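Local atomic coordinates of carbohydrate esterase family 2 (CE2) (Chaetomium olivicolor, PDB entry 4XVH), a protein that probably removes acetyl groups from xylan or related plant polysaccharides, its esterase domain being joined to a beta-sandwich carbohydrate-binding domain. Residues Val22-Thr27 / His75-Arg80; His250-Asn255 / Lys321-Ala326; Val8-Lys13 / Thr186-Asn191; Phe199-Ser204 / Tyr246-Phe251. One frame throughout, in Å; residues are numbered along the deposited sequence.

Contact 1 of 4, residues Val22-Thr27 / His75-Arg80; sequences VSFAFT and HTVVLR
Val22, Phe24 and Phe26 each exchange a pair of backbone hydrogen bonds with Leu79, Val77 and His75 respectively, which makes this a textbook antiparallel pairing. The shortest of the six bonds runs from His75 N to Phe26 O at 2.7 Å, and the longest and most bent from Val22 N to Leu79 O at 3.0 Å. Between these hydrogen-bonded pairs lie the non-hydrogen-bonded pairs Ser23-Val78 and Ala25-Thr76. There the alpha carbons turn their hydrogens to carbonyls across the gap, Ala25 CA lying 3.2 Å from His75 O.

Apolar packing gathers on the face that carries the two phenylalanines. Each ring leaves the backbone with CG between N and the carbonyl carbon (chi1 61° in Phe24, 69° in Phe26), a rotation that swings it over the neighbouring strand. Val77 CB sits over one face of the Phe24 ring in a CH-pi contact, 3.8 Å from the centroid. Its CG2 branch meets the edge of Phe26 at CE1, 3.7 Å away, and thus wedges between the two rings. Phe26 CE1 also rests on His75 CB at 3.6 Å, while the imidazole itself is anchored by Asp49 and the Arg71 carbonyl.

Around this pair, strand 3-5 and strand 100-102 bond to strand 21-28 and strand 44-48 to strand 73-81, while Val22, Phe24 and Phe26 pack against strand 88-97 of the other sheet of the jelly-roll sandwich.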
loop_
_atom_site.group_PDB
_atom_site.type_symbol
_atom_site.label_atom_id
_atom_site.label_comp_id
_atom_site.label_asym_id
_atom_site.label_seq_id
_atom_site.Cartn_x
_atom_site.Cartn_y
_atom_site.Cartn_z
ATOM N N VAL A 22 -3.248 -12.752 6.138
ATOM C CA VAL A 22 -3.358 -13.456 7.421
ATOM C C VAL A 22 -2.027 -14.084 7.787
ATOM O O VAL A 22 -1.201 -14.400 6.898
ATOM C CB VAL A 22 -4.445 -14.564 7.405
ATOM C CG1 VAL A 22 -5.859 -13.972 7.238
ATOM C CG2 VAL A 22 -4.147 -15.619 6.312
ATOM N N SER A 23 -1.787 -14.223 9.085
ATOM C CA SER A 23 -0.600 -14.893 9.580
ATOM C C SER A 23 -1.014 -15.912 10.634
ATOM O O SER A 23 -1.836 -15.599 11.505
ATOM C CB SER A 23 0.397 -13.869 10.165
ATOM O OG SER A 23 1.337 -14.478 11.048
ATOM N N PHE A 24 -0.454 -17.110 10.589
ATOM C CA PHE A 24 -0.773 -18.098 11.610
ATOM C C PHE A 24 0.336 -19.133 11.660
ATOM O O PHE A 24 1.289 -19.087 10.861
ATOM C CB PHE A 24 -2.159 -18.740 11.353
ATOM C CG PHE A 24 -2.291 -19.483 10.025
ATOM C CD1 PHE A 24 -2.698 -18.820 8.877
ATOM C CD2 PHE A 24 -2.058 -20.859 9.955
ATOM C CE1 PHE A 24 -2.838 -19.514 7.654
ATOM C CE2 PHE A 24 -2.185 -21.575 8.742
ATOM C CZ PHE A 24 -2.582 -20.901 7.592
ATOM N N ALA A 25 0.254 -20.028 12.633
ATOM C CA ALA A 25 1.209 -21.114 12.704
ATOM C C ALA A 25 0.440 -22.375 13.042
ATOM O O ALA A 25 -0.628 -22.313 13.673
ATOM C CB ALA A 25 2.289 -20.823 13.740
ATOM N N PHE A 26 0.951 -23.520 12.603
ATOM C CA PHE A 26 0.294 -24.768 12.921
ATOM C C PHE A 26 1.342 -25.850 13.124
ATOM O O PHE A 26 2.514 -25.689 12.746
ATOM C CB PHE A 26 -0.693 -25.175 11.817
ATOM C CG PHE A 26 -0.031 -25.581 10.522
ATOM C CD1 PHE A 26 0.422 -24.619 9.622
ATOM C CD2 PHE A 26 0.117 -26.917 10.193
ATOM C CE1 PHE A 26 1.025 -24.980 8.435
ATOM C CE2 PHE A 26 0.728 -27.294 9.005
ATOM C CZ PHE A 26 1.182 -26.334 8.122
ATOM N N THR A 27 0.923 -26.957 13.721
ATOM C CA THR A 27 1.771 -28.118 13.669
ATOM C C THR A 27 1.022 -29.242 12.960
ATOM O O THR A 27 -0.145 -29.504 13.221
ATOM C CB THR A 27 2.247 -28.526 15.060
ATOM O OG1 THR A 27 3.215 -29.572 14.926
ATOM C CG2 THR A 27 1.094 -28.988 15.920
ATOM N N HIS A 75 4.871 -25.184 11.504
ATOM C CA HIS A 75 5.118 -24.342 10.339
ATOM C C HIS A 75 4.435 -22.985 10.546
ATOM O O HIS A 75 3.461 -22.897 11.298
ATOM C CB HIS A 75 4.621 -25.013 9.057
ATOM C CG HIS A 75 5.322 -26.299 8.759
ATOM N ND1 HIS A 75 6.572 -26.349 8.173
ATOM C CD2 HIS A 75 4.977 -27.581 9.029
ATOM C CE1 HIS A 75 6.958 -27.613 8.081
ATOM N NE2 HIS A 75 6.004 -28.380 8.587
ATOM N N THR A 76 4.994 -21.941 9.934
ATOM C CA THR A 76 4.390 -20.613 9.939
ATOM C C THR A 76 3.853 -20.335 8.548
ATOM O O THR A 76 4.423 -20.774 7.541
ATOM C CB THR A 76 5.383 -19.489 10.321
ATOM O OG1 THR A 76 6.456 -19.451 9.364
ATOM C CG2 THR A 76 5.957 -19.691 11.721
ATOM N N VAL A 77 2.752 -19.598 8.494
ATOM C CA VAL A 77 2.136 -19.228 7.230
ATOM C C VAL A 77 1.804 -17.738 7.255
ATOM O O VAL A 77 1.143 -17.245 8.189
ATOM C CB VAL A 77 0.853 -20.036 6.956
ATOM C CG1 VAL A 77 0.261 -19.636 5.647
ATOM C CG2 VAL A 77 1.151 -21.550 6.973
ATOM N N VAL A 78 2.290 -17.027 6.244
ATOM C CA VAL A 78 1.912 -15.620 6.036
ATOM C C VAL A 78 1.414 -15.447 4.610
ATOM O O VAL A 78 2.124 -15.771 3.647
ATOM C CB VAL A 78 3.087 -14.662 6.302
ATOM C CG1 VAL A 78 2.707 -13.192 5.971
ATOM C CG2 VAL A 78 3.525 -14.776 7.753
ATOM N N LEU A 79 0.172 -15.003 4.484
ATOM C CA LEU A 79 -0.438 -14.679 3.198
ATOM C C LEU A 79 -0.607 -13.183 3.051
ATOM O O LEU A 79 -1.223 -12.548 3.926
ATOM C CB LEU A 79 -1.826 -15.339 3.085
ATOM C CG LEU A 79 -2.643 -15.047 1.819
ATOM C CD1 LEU A 79 -2.067 -15.864 0.682
ATOM C CD2 LEU A 79 -4.133 -15.393 1.999
ATOM N N ARG A 80 -0.135 -12.623 1.942
ATOM C CA ARG A 80 -0.360 -11.212 1.688
ATOM C C ARG A 80 -0.774 -10.896 0.256
ATOM O O ARG A 80 -0.192 -11.443 -0.687
ATOM C CB ARG A 80 0.883 -10.437 2.033
ATOM C CG ARG A 80 0.962 -10.142 3.527
ATOM C CD ARG A 80 2.125 -9.303 3.748
ATOM N NE ARG A 80 2.459 -9.027 5.148
ATOM C CZ ARG A 80 1.873 -8.110 5.914
ATOM N NH1 ARG A 80 0.819 -7.438 5.477
ATOM N NH2 ARG A 80 2.326 -7.895 7.139
#

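Contact 2 of 4, residues His250-Asn255 / Lys321-Ala326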
loop_
_atom_site.group_PDB
_atom_site.type_symbol
_atom_site.label_atom_id
_atom_site.label_comp_id
_atom_site.label_asym_id
_atom_site.label_seq_id
_atom_site.Cartn_x
_atom_site.Cartn_y
_atom_site.Cartn_z
ATOM N N HIS A 250 3.871 10.485 13.580
ATOM C CA HIS A 250 4.668 11.309 12.679
ATOM C C HIS A 250 4.239 11.054 11.238
ATOM O O HIS A 250 3.886 9.925 10.878
ATOM C CB HIS A 250 6.159 11.030 12.842
ATOM C CG HIS A 250 6.731 11.633 14.088
ATOM N ND1 HIS A 250 7.706 12.604 14.067
ATOM C CD2 HIS A 250 6.442 11.419 15.394
ATOM C CE1 HIS A 250 7.988 12.974 15.308
ATOM N NE2 HIS A 250 7.249 12.254 16.131
ATOM N N PHE A 251 4.269 12.104 10.417
ATOM C CA PHE A 251 3.825 11.978 9.031
ATOM C C PHE A 251 5.001 12.161 8.071
ATOM O O PHE A 251 5.831 13.082 8.243
ATOM C CB PHE A 251 2.705 13.005 8.745
ATOM C CG PHE A 251 1.415 12.674 9.451
ATOM C CD1 PHE A 251 1.292 12.895 10.816
ATOM C CD2 PHE A 251 0.369 12.064 8.758
ATOM C CE1 PHE A 251 0.134 12.579 11.490
ATOM C CE2 PHE A 251 -0.799 11.729 9.401
ATOM C CZ PHE A 251 -0.922 11.975 10.785
ATOM N N PHE A 252 5.049 11.296 7.059
ATOM C CA PHE A 252 6.124 11.256 6.081
ATOM C C PHE A 252 5.531 11.484 4.699
ATOM O O PHE A 252 4.851 10.609 4.139
ATOM C CB PHE A 252 6.882 9.923 6.205
ATOM C CG PHE A 252 7.534 9.781 7.559
ATOM C CD1 PHE A 252 6.804 9.283 8.642
ATOM C CD2 PHE A 252 8.802 10.301 7.796
ATOM C CE1 PHE A 252 7.352 9.228 9.922
ATOM C CE2 PHE A 252 9.367 10.234 9.113
ATOM C CZ PHE A 252 8.632 9.688 10.153
ATOM N N LEU A 253 5.786 12.680 4.173
ATOM C CA LEU A 253 5.194 13.157 2.925
ATOM C C LEU A 253 6.206 13.092 1.787
ATOM O O LEU A 253 7.239 13.765 1.811
ATOM C CB LEU A 253 4.678 14.592 3.102
ATOM C CG LEU A 253 3.814 14.849 4.344
ATOM C CD1 LEU A 253 3.206 16.275 4.348
ATOM C CD2 LEU A 253 2.698 13.841 4.528
ATOM N N LEU A 254 5.925 12.263 0.802
ATOM C CA LEU A 254 6.895 12.009 -0.266
ATOM C C LEU A 254 6.511 12.686 -1.570
ATOM O O LEU A 254 5.341 12.763 -1.915
ATOM C CB LEU A 254 7.028 10.503 -0.548
ATOM C CG LEU A 254 7.864 9.610 0.375
ATOM C CD1 LEU A 254 7.242 9.456 1.765
ATOM C CD2 LEU A 254 8.068 8.212 -0.316
ATOM N N ASN A 255 7.511 13.129 -2.321
ATOM C CA ASN A 255 7.260 13.560 -3.665
ATOM C C ASN A 255 7.386 12.339 -4.600
ATOM O O ASN A 255 7.691 11.209 -4.169
ATOM C CB ASN A 255 8.217 14.697 -4.054
ATOM C CG ASN A 255 9.659 14.329 -3.842
ATOM O OD1 ASN A 255 9.963 13.177 -3.593
ATOM N ND2 ASN A 255 10.561 15.313 -3.948
ATOM N N LYS A 321 15.134 4.749 6.997
ATOM C CA LYS A 321 16.036 5.569 7.806
ATOM C C LYS A 321 15.348 6.858 8.303
ATOM O O LYS A 321 15.591 7.321 9.416
ATOM C CB LYS A 321 17.301 5.956 7.015
ATOM C CG LYS A 321 18.239 4.799 6.635
ATOM C CD LYS A 321 19.507 5.396 6.047
ATOM C CE LYS A 321 20.337 4.403 5.276
ATOM N NZ LYS A 321 21.348 5.156 4.415
ATOM N N ALA A 322 14.536 7.457 7.447
ATOM C CA ALA A 322 13.878 8.719 7.794
ATOM C C ALA A 322 12.867 8.520 8.929
ATOM O O ALA A 322 12.733 9.374 9.793
ATOM C CB ALA A 322 13.195 9.292 6.583
ATOM N N ILE A 323 12.118 7.421 8.884
ATOM C CA ILE A 323 11.152 7.121 9.923
ATOM C C ILE A 323 11.924 6.823 11.198
ATOM O O ILE A 323 11.591 7.350 12.290
ATOM C CB ILE A 323 10.248 5.916 9.538
ATOM C CG1 ILE A 323 9.380 6.275 8.314
ATOM C CG2 ILE A 323 9.426 5.472 10.738
ATOM C CD1 ILE A 323 8.509 5.115 7.760
ATOM N N ALA A 324 12.961 5.992 11.061
ATOM C CA ALA A 324 13.779 5.616 12.220
ATOM C C ALA A 324 14.338 6.865 12.884
ATOM O O ALA A 324 14.326 6.970 14.124
ATOM C CB ALA A 324 14.951 4.644 11.827
ATOM N N ALA A 325 14.854 7.795 12.076
ATOM C CA ALA A 325 15.488 9.002 12.634
ATOM C C ALA A 325 14.455 9.823 13.389
ATOM O O ALA A 325 14.706 10.331 14.490
ATOM C CB ALA A 325 16.105 9.840 11.534
ATOM N N ALA A 326 13.285 9.965 12.772
ATOM C CA ALA A 326 12.213 10.751 13.363
ATOM C C ALA A 326 11.713 10.144 14.668
ATOM O O ALA A 326 11.361 10.874 15.598
ATOM C CB ALA A 326 11.041 10.896 12.372
#
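Ala322 O is approached from two directions: Ala326 N gives it the helical hydrogen bond at 3.1 Å, and Phe252 CE2 comes up to it at 3.5 Å. Most of the remaining contact is apolar and centres on the Phe252 ring. Ile323 lays CG1 almost squarely over the middle of one face, 3.8 Å from the centroid and only 4° off the ring normal, a nearly ideal CH-pi geometry. At the edge, in the plane of the ring, Ala326 CB touches CZ of Phe252 at 3.5 Å. The small alanine methyl lets the helix come close here. Phe252 can reach across because its CG stands anti to the carbonyl carbon (chi1 -63°), and its ring is also stacked with His290. With an alanine in place of Phe252, Ile323 CG1 and the Ala326 methyl would probably lose the ring they rest on, opening a gap beneath the helix. Further along, His250 brings ND1 within 4.1 Å of Ala326 CB, though the polar partner of that nitrogen is His290 NE2. With the segment axes 9.9 Å apart and running at 151°, this is a helix laid nearly antiparallel on a strand of the parallel sheet, as in the alpha/beta/alpha sandwich of SGNH (GDSL-like) hydrolases.

Contact 3 of 4, residues Val8-Lys13 / Thr186-Asn191; sequences VNPATK and TRYGAN
A chi1 of -172° extends the Asn9 side chain away from its backbone N, while Tyr188 adopts a chi1 of -142°, away from the usual staggered values; together these rotations lay the asparagine flat on the phenol ring. Amide and ring are stacked, their planes 12° apart, with Asn9 CB 3.5 Å from Tyr188 CG. The alpha carbon belongs to the same layer: Asn9 CA lies over the middle of the ring, 3.5 Å from its centroid, in a CH-pi contact. Toward the hydroxyl end, Pro10 CD lies alongside the CZ-OH bond, 3.5 Å from Tyr188 OH. The hydroxyl is also tied back to the loop through a water in the plane of the ring, 2.9 Å from Tyr188 OH and accepting from Val8 N at 3.2 Å.

Both ends of the amide are engaged. Asn9 OD1 accepts from Ala11 N at 2.9 Å, the donor standing above the carbonyl plane, and ND2 bonds to Asp192 in the loop that carries Tyr188. Such bonds fix the amide's rotation and keep it level with the ring. Asn9 O in turn accepts from both Thr12 N and Lys13 N, which tightens the bend. The arrangement is an Asx turn of the N-terminal jelly-roll domain packed on a tyrosine of the GDSL-like esterase domain, a joint between the two domains of this CE2 enzyme.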
loop_
_atom_site.group_PDB
_atom_site.type_symbol
_atom_site.label_atom_id
_atom_site.label_comp_id
_atom_site.label_asym_id
_atom_site.label_seq_id
_atom_site.Cartn_x
_atom_site.Cartn_y
_atom_site.Cartn_z
ATOM N N VAL A 8 -8.682 -4.965 7.473
ATOM C CA VAL A 8 -9.616 -5.984 6.985
ATOM C C VAL A 8 -10.899 -5.923 7.791
ATOM O O VAL A 8 -10.879 -6.063 9.004
ATOM C CB VAL A 8 -9.021 -7.396 7.056
ATOM C CG1 VAL A 8 -10.050 -8.482 6.618
ATOM C CG2 VAL A 8 -7.751 -7.477 6.173
ATOM N N ASN A 9 -12.013 -5.684 7.110
ATOM C CA ASN A 9 -13.301 -5.606 7.796
ATOM C C ASN A 9 -13.666 -6.980 8.345
ATOM O O ASN A 9 -13.890 -7.904 7.580
ATOM C CB ASN A 9 -14.371 -5.098 6.833
ATOM C CG ASN A 9 -15.706 -4.804 7.510
ATOM O OD1 ASN A 9 -15.984 -5.239 8.634
ATOM N ND2 ASN A 9 -16.556 -4.079 6.791
ATOM N N PRO A 10 -13.716 -7.128 9.682
ATOM C CA PRO A 10 -14.036 -8.459 10.216
ATOM C C PRO A 10 -15.469 -8.912 9.920
ATOM O O PRO A 10 -15.737 -10.098 10.067
ATOM C CB PRO A 10 -13.814 -8.302 11.723
ATOM C CG PRO A 10 -14.020 -6.834 11.996
ATOM C CD PRO A 10 -13.543 -6.116 10.742
ATOM N N ALA A 11 -16.353 -8.012 9.489
ATOM C CA ALA A 11 -17.715 -8.414 9.127
ATOM C C ALA A 11 -17.770 -9.074 7.747
ATOM O O ALA A 11 -18.754 -9.746 7.413
ATOM C CB ALA A 11 -18.674 -7.209 9.170
ATOM N N THR A 12 -16.735 -8.873 6.938
ATOM C CA THR A 12 -16.708 -9.450 5.598
ATOM C C THR A 12 -15.534 -10.396 5.354
ATOM O O THR A 12 -15.578 -11.211 4.445
ATOM C CB THR A 12 -16.602 -8.365 4.548
ATOM O OG1 THR A 12 -15.330 -7.722 4.713
ATOM C CG2 THR A 12 -17.750 -7.343 4.707
ATOM N N LYS A 13 -14.467 -10.231 6.137
ATOM C CA LYS A 13 -13.209 -10.930 5.931
ATOM C C LYS A 13 -12.690 -10.797 4.493
ATOM O O LYS A 13 -12.027 -11.704 3.952
ATOM C CB LYS A 13 -13.340 -12.401 6.324
ATOM C CG LYS A 13 -13.589 -12.576 7.827
ATOM C CD LYS A 13 -13.299 -13.997 8.312
ATOM C CE LYS A 13 -14.249 -15.013 7.725
ATOM N NZ LYS A 13 -13.975 -16.393 8.268
ATOM N N THR A 186 -11.496 6.573 4.615
ATOM C CA THR A 186 -12.504 6.413 5.683
ATOM C C THR A 186 -13.217 5.063 5.626
ATOM O O THR A 186 -14.056 4.755 6.484
ATOM C CB THR A 186 -13.612 7.495 5.649
ATOM O OG1 THR A 186 -14.420 7.323 4.481
ATOM C CG2 THR A 186 -13.024 8.909 5.664
ATOM N N ARG A 187 -12.897 4.263 4.616
ATOM C CA ARG A 187 -13.638 3.024 4.385
ATOM C C ARG A 187 -12.936 1.835 4.995
ATOM O O ARG A 187 -11.724 1.830 5.035
ATOM C CB ARG A 187 -13.815 2.792 2.863
ATOM C CG ARG A 187 -14.636 3.873 2.166
ATOM C CD ARG A 187 -14.676 3.603 0.663
ATOM N NE ARG A 187 -15.597 4.516 -0.005
ATOM C CZ ARG A 187 -15.945 4.392 -1.278
ATOM N NH1 ARG A 187 -15.454 3.392 -2.007
ATOM N NH2 ARG A 187 -16.783 5.267 -1.815
ATOM N N TYR A 188 -13.680 0.815 5.427
ATOM C CA TYR A 188 -13.041 -0.379 5.976
ATOM C C TYR A 188 -12.381 -1.135 4.834
ATOM O O TYR A 188 -11.170 -1.052 4.652
ATOM C CB TYR A 188 -14.026 -1.320 6.693
ATOM C CG TYR A 188 -13.381 -1.935 7.936
ATOM C CD1 TYR A 188 -14.025 -1.932 9.171
ATOM C CD2 TYR A 188 -12.041 -2.343 7.893
ATOM C CE1 TYR A 188 -13.405 -2.460 10.305
ATOM C CE2 TYR A 188 -11.408 -2.849 9.011
ATOM C CZ TYR A 188 -12.096 -2.914 10.209
ATOM O OH TYR A 188 -11.419 -3.408 11.302
ATOM N N GLY A 189 -13.177 -1.885 4.068
ATOM C CA GLY A 189 -12.687 -2.431 2.815
ATOM C C GLY A 189 -12.863 -1.363 1.762
ATOM O O GLY A 189 -13.693 -0.459 1.940
ATOM N N ALA A 190 -12.114 -1.464 0.664
ATOM C CA ALA A 190 -12.099 -0.403 -0.340
ATOM C C ALA A 190 -13.448 -0.056 -0.923
ATOM O O ALA A 190 -13.649 1.093 -1.317
ATOM C CB ALA A 190 -11.163 -0.761 -1.483
ATOM N N ASN A 191 -14.371 -1.022 -1.016
ATOM C CA ASN A 191 -15.678 -0.710 -1.590
ATOM C C ASN A 191 -16.764 -0.650 -0.531
ATOM O O ASN A 191 -17.919 -0.673 -0.860
ATOM C CB ASN A 191 -16.077 -1.728 -2.646
ATOM C CG ASN A 191 -15.093 -1.797 -3.781
ATOM O OD1 ASN A 191 -14.606 -2.873 -4.122
ATOM N ND2 ASN A 191 -14.803 -0.666 -4.379
HETATM O O HOH W 1 -8.713 -4.016 10.563
#

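Contact 4 of 4, residues Phe199-Ser204 / Tyr246-Phe251; sequences FPRSWS and YPRAHF
Two type I beta turns, Pro200-Trp203 and Tyr246-Ala249, lie next to each other here, each closed by its own backbone bond and neither backbone bonded directly to the other. Tyr246 spans the gap. Phe199 turns its edge toward the tyrosine face in an offset edge-to-face pair, with centroids 5.7 Å apart and planes at 65°. The closest touch is from Phe199 CD1 to Tyr246 OH, 3.2 Å. From another quarter the edge of the indole approaches, Trp203 CD1 being 3.6 Å from the same hydroxyl, while its NE1 bonds to Asp113. A water in the plane of the phenol lies 2.6 Å from Tyr246 OH and donates to Pro200 O at 2.9 Å. In the GDSL-like alpha/beta fold this places the loop leading to strand 207-211 against the turn that enters the adjacent parallel strand, 250-254. A phenylalanine in place of Tyr246 would probably leave that water without its phenolic partner and break the bridge to the Pro200 carbonyl. Near the surface, two arginines of like charge meet, Arg201 NH2 and Arg248 NH2 being 3.2 Å apart with guanidinium planes turned 24° from each other. The bend of the Arg248 chain at chi3 also brings its NH2 to 3.3 Å from Ser204 OG.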
loop_
_atom_site.group_PDB
_atom_site.type_symbol
_atom_site.label_atom_id
_atom_site.label_comp_id
_atom_site.label_asym_id
_atom_site.label_seq_id
_atom_site.Cartn_x
_atom_site.Cartn_y
_atom_site.Cartn_z
ATOM N N PHE A 199 -11.657 3.103 12.962
ATOM C CA PHE A 199 -10.414 3.509 13.637
ATOM C C PHE A 199 -10.280 2.859 15.043
ATOM O O PHE A 199 -10.213 3.556 16.077
ATOM C CB PHE A 199 -10.353 5.034 13.695
ATOM C CG PHE A 199 -10.079 5.643 12.338
ATOM C CD1 PHE A 199 -8.776 5.693 11.852
ATOM C CD2 PHE A 199 -11.119 6.086 11.532
ATOM C CE1 PHE A 199 -8.495 6.196 10.575
ATOM C CE2 PHE A 199 -10.859 6.612 10.250
ATOM C CZ PHE A 199 -9.540 6.661 9.767
ATOM N N PRO A 200 -10.270 1.512 15.086
ATOM C CA PRO A 200 -10.157 0.833 16.382
ATOM C C PRO A 200 -8.815 1.147 17.018
ATOM O O PRO A 200 -7.799 1.288 16.311
ATOM C CB PRO A 200 -10.245 -0.652 16.022
ATOM C CG PRO A 200 -9.690 -0.683 14.614
ATOM C CD PRO A 200 -10.270 0.545 13.977
ATOM N N ARG A 201 -8.816 1.232 18.334
ATOM C CA ARG A 201 -7.639 1.651 19.077
ATOM C C ARG A 201 -6.580 0.550 19.114
ATOM O O ARG A 201 -5.451 0.764 19.571
ATOM C CB ARG A 201 -8.076 2.069 20.500
ATOM C CG ARG A 201 -6.995 2.782 21.322
ATOM C CD ARG A 201 -6.354 3.879 20.500
ATOM N NE ARG A 201 -5.324 4.637 21.215
ATOM C CZ ARG A 201 -4.079 4.208 21.385
ATOM N NH1 ARG A 201 -3.724 2.992 20.955
ATOM N NH2 ARG A 201 -3.192 4.978 22.018
ATOM N N SER A 202 -6.950 -0.643 18.647
ATOM C CA SER A 202 -5.984 -1.731 18.478
ATOM C C SER A 202 -4.953 -1.387 17.401
ATOM O O SER A 202 -3.843 -1.974 17.357
ATOM C CB SER A 202 -6.701 -3.050 18.130
ATOM O OG SER A 202 -7.593 -2.932 17.015
ATOM N N TRP A 203 -5.282 -0.423 16.545
ATOM C CA TRP A 203 -4.348 -0.015 15.479
ATOM C C TRP A 203 -4.074 1.482 15.635
ATOM O O TRP A 203 -4.983 2.309 15.498
ATOM C CB TRP A 203 -4.918 -0.336 14.072
ATOM C CG TRP A 203 -3.990 0.042 12.896
ATOM C CD1 TRP A 203 -4.172 1.073 12.004
ATOM C CD2 TRP A 203 -2.768 -0.613 12.503
ATOM N NE1 TRP A 203 -3.129 1.102 11.087
ATOM C CE2 TRP A 203 -2.262 0.078 11.365
ATOM C CE3 TRP A 203 -2.053 -1.714 12.996
ATOM C CZ2 TRP A 203 -1.073 -0.285 10.732
ATOM C CZ3 TRP A 203 -0.870 -2.085 12.359
ATOM C CH2 TRP A 203 -0.383 -1.364 11.245
ATOM N N SER A 204 -2.825 1.828 15.920
ATOM C CA SER A 204 -2.486 3.205 16.218
ATOM C C SER A 204 -1.095 3.507 15.656
ATOM O O SER A 204 -0.089 3.358 16.364
ATOM C CB SER A 204 -2.524 3.450 17.741
ATOM O OG SER A 204 -2.294 4.825 18.028
ATOM N N TYR A 246 -5.078 9.726 14.985
ATOM C CA TYR A 246 -3.739 9.356 15.406
ATOM C C TYR A 246 -2.925 10.611 15.724
ATOM O O TYR A 246 -1.990 10.953 15.007
ATOM C CB TYR A 246 -3.039 8.533 14.311
ATOM C CG TYR A 246 -3.843 7.365 13.765
ATOM C CD1 TYR A 246 -4.543 6.500 14.612
ATOM C CD2 TYR A 246 -3.881 7.112 12.399
ATOM C CE1 TYR A 246 -5.276 5.412 14.091
ATOM C CE2 TYR A 246 -4.611 6.052 11.878
ATOM C CZ TYR A 246 -5.299 5.203 12.730
ATOM O OH TYR A 246 -6.002 4.137 12.186
ATOM N N PRO A 247 -3.294 11.309 16.792
ATOM C CA PRO A 247 -2.678 12.616 17.065
ATOM C C PRO A 247 -1.172 12.566 17.315
ATOM O O PRO A 247 -0.495 13.577 17.130
ATOM C CB PRO A 247 -3.398 13.088 18.332
ATOM C CG PRO A 247 -3.892 11.847 18.960
ATOM C CD PRO A 247 -4.209 10.884 17.859
ATOM N N ARG A 248 -0.659 11.426 17.756
ATOM C CA ARG A 248 0.763 11.345 18.087
ATOM C C ARG A 248 1.606 10.844 16.905
ATOM O O ARG A 248 2.811 10.730 17.015
ATOM C CB ARG A 248 0.982 10.416 19.283
ATOM C CG ARG A 248 0.357 10.880 20.611
ATOM C CD ARG A 248 0.406 9.747 21.664
ATOM N NE ARG A 248 -0.421 8.582 21.299
ATOM C CZ ARG A 248 0.030 7.448 20.745
ATOM N NH1 ARG A 248 1.327 7.285 20.466
ATOM N NH2 ARG A 248 -0.826 6.467 20.458
ATOM N N ALA A 249 0.989 10.504 15.785
ATOM C CA ALA A 249 1.790 9.911 14.705
ATOM C C ALA A 249 2.713 10.935 14.065
ATOM O O ALA A 249 2.361 12.119 13.989
ATOM C CB ALA A 249 0.881 9.311 13.629
ATOM N N HIS A 250 3.871 10.485 13.580
ATOM C CA HIS A 250 4.668 11.309 12.679
ATOM C C HIS A 250 4.239 11.054 11.238
ATOM O O HIS A 250 3.886 9.925 10.878
ATOM C CB HIS A 250 6.159 11.030 12.842
ATOM C CG HIS A 250 6.731 11.633 14.088
ATOM N ND1 HIS A 250 7.706 12.604 14.067
ATOM C CD2 HIS A 250 6.442 11.419 15.394
ATOM C CE1 HIS A 250 7.988 12.974 15.308
ATOM N NE2 HIS A 250 7.249 12.254 16.131
ATOM N N PHE A 251 4.269 12.104 10.417
ATOM C CA PHE A 251 3.825 11.978 9.031
ATOM C C PHE A 251 5.001 12.161 8.071
ATOM O O PHE A 251 5.831 13.082 8.243
ATOM C CB PHE A 251 2.705 13.005 8.745
ATOM C CG PHE A 251 1.415 12.674 9.451
ATOM C CD1 PHE A 251 1.292 12.895 10.816
ATOM C CD2 PHE A 251 0.369 12.064 8.758
ATOM C CE1 PHE A 251 0.134 12.579 11.490
ATOM C CE2 PHE A 251 -0.799 11.729 9.401
ATOM C CZ PHE A 251 -0.922 11.975 10.785
HETATM O O HOH W 2 -7.371 2.447 13.644
#

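In the fold
From the N terminus the chain first passes 8-13, which waits for its partner until 186-191, so contact 3 closes the longest of the four loops. Nested within it, contact 1 opens at 22-27 and closes at 75-80, entirely inside the N-terminal sandwich. Once contact 3 has joined that domain to the esterase domain, contact 4 opens at 199-204, its nearest atoms only about 5 Å from contact 3, and closes at 246-251. Contact 2 begins on the stretch where contact 4 ends, sharing His250 and Phe251, and closes at the C-terminal helix; the centres of contacts 2 and 4 lie about 16 Å apart. The pocket that holds a polyether in the crystal likewise draws on both domains, with Tyr87 and Ser118.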